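Local coordinates for protein phosphatidylinositol-specific phospholipase C1 (Streptomyces antibioticus, PDB 3H4X) that belongs to the phosphatidylinositol-specific phospholipase C family and is built around a parallel beta-barrel core with surrounding helices, at residues V309-S318 with V330-A339. Numbering follows the deposited sequence.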
ATOM      1  N   VAL A 309      15.895   2.012  -9.782  1.00 11.29           N
ATOM      2  CA  VAL A 309      14.757   2.903  -9.594  1.00 11.56           C
ATOM      3  C   VAL A 309      14.512   3.747 -10.848  1.00 11.65           C
ATOM      4  O   VAL A 309      13.376   3.908 -11.290  1.00 11.92           O
ATOM      5  CB  VAL A 309      14.945   3.811  -8.364  1.00 11.67           C
ATOM      6  CG1 VAL A 309      13.841   4.847  -8.293  1.00 11.90           C
ATOM      7  CG2 VAL A 309      14.968   2.970  -7.098  1.00 11.90           C
ATOM      8  N   ARG A 310      15.586   4.278 -11.426  1.00 12.05           N
ATOM      9  CA  ARG A 310      15.463   5.067 -12.645  1.00 12.53           C
ATOM     10  C   ARG A 310      14.902   4.243 -13.803  1.00 11.81           C
ATOM     11  O   ARG A 310      14.087   4.729 -14.583  1.00 11.98           O
ATOM     12  CB  ARG A 310      16.816   5.662 -13.029  1.00 13.34           C
ATOM     13  CG  ARG A 310      17.336   6.684 -12.041  1.00 15.77           C
ATOM     14  CD  ARG A 310      16.560   7.980 -12.141  1.00 19.46           C
ATOM     15  NE  ARG A 310      17.201   9.053 -11.388  1.00 21.74           N
ATOM     16  CZ  ARG A 310      16.919  10.344 -11.538  1.00 22.78           C
ATOM     17  NH1 ARG A 310      16.005  10.725 -12.419  1.00 23.46           N
ATOM     18  NH2 ARG A 310      17.553  11.251 -10.809  1.00 23.75           N
ATOM     19  N   GLN A 311      15.350   2.997 -13.914  1.00 11.49           N
ATOM     20  CA  GLN A 311      14.848   2.120 -14.964  1.00 11.18           C
ATOM     21  C   GLN A 311      13.345   1.911 -14.806  1.00 10.89           C
ATOM     22  O   GLN A 311      12.585   1.994 -15.769  1.00 10.76           O
ATOM     23  CB  GLN A 311      15.562   0.766 -14.944  1.00 11.55           C
ATOM     24  CG  GLN A 311      15.057  -0.183 -16.029  1.00 11.78           C
ATOM     25  CD  GLN A 311      15.618  -1.581 -15.916  1.00 12.64           C
ATOM     26  OE1 GLN A 311      16.216  -1.949 -14.908  1.00 12.75           O
ATOM     27  NE2 GLN A 311      15.436  -2.373 -16.966  1.00 13.03           N
ATOM     28  N   LEU A 312      12.912   1.641 -13.580  1.00 10.53           N
ATOM     29  CA  LEU A 312      11.495   1.402 -13.341  1.00 10.21           C
ATOM     30  C   LEU A 312      10.657   2.665 -13.515  1.00 10.05           C
ATOM     31  O   LEU A 312       9.523   2.596 -13.986  1.00  9.55           O
ATOM     32  CB  LEU A 312      11.276   0.755 -11.974  1.00 10.63           C
ATOM     33  CG  LEU A 312      11.970  -0.607 -11.862  1.00 11.77           C
ATOM     34  CD1 LEU A 312      11.623  -1.309 -10.559  1.00 12.63           C
ATOM     35  CD2 LEU A 312      11.643  -1.489 -13.062  1.00 12.93           C
ATOM     36  N   ALA A 313      11.219   3.816 -13.156  1.00 10.29           N
ATOM     37  CA  ALA A 313      10.548   5.088 -13.401  1.00 10.66           C
ATOM     38  C   ALA A 313      10.289   5.283 -14.895  1.00 10.93           C
ATOM     39  O   ALA A 313       9.197   5.672 -15.300  1.00 10.87           O
ATOM     40  CB  ALA A 313      11.366   6.242 -12.845  1.00 10.87           C
ATOM     41  N   ALA A 314      11.298   5.010 -15.714  1.00 11.18           N
ATOM     42  CA  ALA A 314      11.157   5.154 -17.161  1.00 11.45           C
ATOM     43  C   ALA A 314      10.116   4.175 -17.702  1.00 11.30           C
ATOM     44  O   ALA A 314       9.452   4.447 -18.702  1.00 11.98           O
ATOM     45  CB  ALA A 314      12.497   4.960 -17.849  1.00 11.79           C
ATOM     46  N   ALA A 315       9.973   3.040 -17.021  1.00 10.83           N
ATOM     47  CA  ALA A 315       8.966   2.043 -17.375  1.00 10.60           C
ATOM     48  C   ALA A 315       7.618   2.296 -16.684  1.00 10.33           C
ATOM     49  O   ALA A 315       6.761   1.415 -16.645  1.00 10.31           O
ATOM     50  CB  ALA A 315       9.475   0.646 -17.059  1.00 11.00           C
ATOM     51  N   HIS A 316       7.445   3.500 -16.143  1.00 10.03           N
ATOM     52  CA  HIS A 316       6.146   3.980 -15.658  1.00  9.76           C
ATOM     53  C   HIS A 316       5.693   3.453 -14.301  1.00  9.28           C
ATOM     54  O   HIS A 316       4.522   3.564 -13.954  1.00  8.78           O
ATOM     55  CB  HIS A 316       5.060   3.751 -16.710  1.00 10.10           C
ATOM     56  CG  HIS A 316       5.409   4.305 -18.055  1.00 10.74           C
ATOM     57  ND1 HIS A 316       5.327   5.650 -18.354  1.00 11.53           N
ATOM     58  CD2 HIS A 316       5.857   3.697 -19.178  1.00 11.16           C
ATOM     59  CE1 HIS A 316       5.707   5.843 -19.605  1.00 12.08           C
ATOM     60  NE2 HIS A 316       6.035   4.674 -20.126  1.00 12.27           N
ATOM     61  N   ALA A 317       6.612   2.910 -13.517  1.00  8.64           N
ATOM     62  CA  ALA A 317       6.279   2.550 -12.144  1.00  8.31           C
ATOM     63  C   ALA A 317       5.931   3.800 -11.341  1.00  7.94           C
ATOM     64  O   ALA A 317       6.508   4.870 -11.560  1.00  8.38           O
ATOM     65  CB  ALA A 317       7.441   1.824 -11.489  1.00  8.38           C
ATOM     66  N   SER A 318       4.987   3.666 -10.414  1.00  7.62           N
ATOM     67  CA  SER A 318       4.788   4.673  -9.373  1.00  7.38           C
ATOM     68  C   SER A 318       5.674   4.365  -8.173  1.00  7.11           C
ATOM     69  O   SER A 318       6.177   5.277  -7.514  1.00  7.03           O
ATOM     70  CB  SER A 318       3.338   4.700  -8.902  1.00  7.38           C
ATOM     71  OG  SER A 318       2.464   5.055  -9.951  1.00  7.61           O
ATOM     72  N   VAL A 330      18.538   5.831  -0.824  1.00 15.43           N
ATOM     73  CA  VAL A 330      17.785   5.310  -1.957  1.00 14.51           C
ATOM     74  C   VAL A 330      16.288   5.311  -1.650  1.00 13.58           C
ATOM     75  O   VAL A 330      15.473   5.682  -2.494  1.00 13.19           O
ATOM     76  CB  VAL A 330      18.243   3.887  -2.334  1.00 14.63           C
ATOM     77  CG1 VAL A 330      17.345   3.300  -3.415  1.00 15.42           C
ATOM     78  CG2 VAL A 330      19.698   3.903  -2.792  1.00 14.69           C
ATOM     79  N   LEU A 331      15.928   4.920  -0.431  1.00 12.50           N
ATOM     80  CA  LEU A 331      14.518   4.866  -0.045  1.00 11.68           C
ATOM     81  C   LEU A 331      13.811   6.211  -0.180  1.00 11.66           C
ATOM     82  O   LEU A 331      12.606   6.254  -0.429  1.00 11.20           O
ATOM     83  CB  LEU A 331      14.361   4.339   1.380  1.00 11.69           C
ATOM     84  CG  LEU A 331      14.867   2.915   1.590  1.00 11.13           C
ATOM     85  CD1 LEU A 331      14.636   2.489   3.030  1.00 11.21           C
ATOM     86  CD2 LEU A 331      14.201   1.952   0.626  1.00 10.92           C
ATOM     87  N   LYS A 332      14.555   7.304  -0.019  1.00 12.06           N
ATOM     88  CA  LYS A 332      13.970   8.643  -0.076  1.00 12.95           C
ATOM     89  C   LYS A 332      13.830   9.172  -1.501  1.00 12.83           C
ATOM     90  O   LYS A 332      13.285  10.252  -1.713  1.00 13.10           O
ATOM     91  CB  LYS A 332      14.807   9.634   0.735  1.00 13.58           C
ATOM     92  CG  LYS A 332      14.892   9.338   2.211  1.00 15.48           C
ATOM     93  CD  LYS A 332      15.811  10.327   2.909  1.00 17.64           C
ATOM     94  CE  LYS A 332      15.901  10.025   4.391  1.00 18.81           C
ATOM     95  NZ  LYS A 332      16.357   8.634   4.616  1.00 19.70           N
ATOM     96  N   THR A 333      14.338   8.418  -2.468  1.00 12.71           N
ATOM     97  CA  THR A 333      14.371   8.866  -3.856  1.00 12.89           C
ATOM     98  C   THR A 333      12.971   9.084  -4.433  1.00 12.19           C
ATOM     99  O   THR A 333      12.105   8.213  -4.328  1.00 11.90           O
ATOM    100  CB  THR A 333      15.127   7.860  -4.749  1.00 13.21           C
ATOM    101  OG1 THR A 333      16.469   7.711  -4.276  1.00 15.05           O
ATOM    102  CG2 THR A 333      15.155   8.339  -6.194  1.00 13.95           C
ATOM    103  N   VAL A 334      12.755  10.253  -5.027  1.00 11.91           N
ATOM    104  CA  VAL A 334      11.538  10.526  -5.776  1.00 11.91           C
ATOM    105  C   VAL A 334      11.942  11.170  -7.094  1.00 11.79           C
ATOM    106  O   VAL A 334      12.606  12.211  -7.100  1.00 12.25           O
ATOM    107  CB  VAL A 334      10.588  11.473  -5.016  1.00 12.03           C
ATOM    108  CG1 VAL A 334       9.318  11.696  -5.815  1.00 12.76           C
ATOM    109  CG2 VAL A 334      10.255  10.911  -3.634  1.00 12.41           C
ATOM    110  N   VAL A 335      11.563  10.546  -8.206  1.00 11.48           N
ATOM    111  CA  VAL A 335      11.941  11.042  -9.526  1.00 11.58           C
ATOM    112  C   VAL A 335      10.725  11.105 -10.438  1.00 11.33           C
ATOM    113  O   VAL A 335       9.673  10.546 -10.117  1.00 11.26           O
ATOM    114  CB  VAL A 335      13.031  10.160 -10.178  1.00 11.76           C
ATOM    115  CG1 VAL A 335      14.297  10.162  -9.332  1.00 12.71           C
ATOM    116  CG2 VAL A 335      12.521   8.742 -10.385  1.00 12.09           C
ATOM    117  N   PRO A 336      10.852  11.795 -11.581  1.00 11.46           N
ATOM    118  CA  PRO A 336       9.716  11.854 -12.487  1.00 11.57           C
ATOM    119  C   PRO A 336       9.371  10.482 -13.054  1.00 11.32           C
ATOM    120  O   PRO A 336      10.257   9.690 -13.369  1.00 11.64           O
ATOM    121  CB  PRO A 336      10.197  12.794 -13.600  1.00 11.72           C
ATOM    122  CG  PRO A 336      11.260  13.618 -12.956  1.00 12.39           C
ATOM    123  CD  PRO A 336      11.945  12.685 -12.009  1.00 11.72           C
ATOM    124  N   ARG A 337       8.075  10.218 -13.165  1.00 11.08           N
ATOM    125  CA  ARG A 337       7.565   8.975 -13.723  1.00 11.07           C
ATOM    126  C   ARG A 337       7.442   9.088 -15.240  1.00 11.82           C
ATOM    127  O   ARG A 337       6.872  10.051 -15.748  1.00 11.45           O
ATOM    128  CB  ARG A 337       6.195   8.681 -13.112  1.00 10.60           C
ATOM    129  CG  ARG A 337       5.501   7.445 -13.647  1.00  9.67           C
ATOM    130  CD  ARG A 337       4.078   7.376 -13.108  1.00  9.21           C
ATOM    131  NE  ARG A 337       3.463   6.079 -13.357  1.00  8.44           N
ATOM    132  CZ  ARG A 337       2.185   5.796 -13.133  1.00  8.09           C
ATOM    133  NH1 ARG A 337       1.363   6.725 -12.675  1.00  8.22           N
ATOM    134  NH2 ARG A 337       1.731   4.577 -13.380  1.00  8.04           N
ATOM    135  N   GLY A 338       7.967   8.101 -15.957  1.00 13.03           N
ATOM    136  CA  GLY A 338       7.831   8.069 -17.411  1.00 15.24           C
ATOM    137  C   GLY A 338       8.726   9.055 -18.133  1.00 16.65           C
ATOM    138  O   GLY A 338       8.303   9.706 -19.092  1.00 17.49           O
ATOM    139  N   ALA A 339       9.967   9.161 -17.672  1.00 17.89           N
ATOM    140  CA  ALA A 339      10.962  10.011 -18.313  1.00 19.03           C
ATOM    141  C   ALA A 339      10.782  11.464 -17.900  1.00 19.55           C
ATOM    142  O   ALA A 339      11.395  11.921 -16.936  1.00 20.58           O
ATOM    143  CB  ALA A 339      10.891   9.868 -19.826  1.00 19.35           C
TER
HETATM  144  O   HOH W   1      12.983   9.844 -13.811  1.00 21.52           O
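A Schellman motif ends helix 302-314, and its turn is clasped by the C-terminal tail through Arg337 and Gly338. His316, the C-prime residue with positive phi, donates its N-H to Ala313 O, and Ala317 N donates to Leu312 O. Gly338 N donates to Ala313 O (2.8 Å) from the opposite face of the carbonyl plane to His316 N. One residue earlier, the extended Arg337 side chain, with CG anti to the backbone N (chi1 177°), brings its guanidinium to the carbonyl of His316. There Arg337 NE lies 2.8 Å from His316 O, and NH2 of the same arginine bonds to that oxygen too, a side-on grip with the oxygen close to the guanidinium plane. Ser318 OG sits over the centre of one guanidinium face, 3.3 Å from Arg337 CZ, but is hydrogen-bonded to Leu283 N instead. Gly338 CA lies 3.6 Å from His316 ND1, which is hydrogen-bonded to Asp277 OD2. Further back, Val335 CG2 packs on Ala313 CB (3.7 Å), while Val335 CG1 lies over the Arg310 guanidinium, 3.4 Å from Arg310 CZ. Gly29 O and Tyr281 O bond to Arg337 NH1 and NH2, restricting the group's rotation. Strand 334-336 pairs antiparallel with strand 31-36, which the helix also meets through Val309 and Ala313; strand 319-322 continues from the turn parallel to strand 31-36.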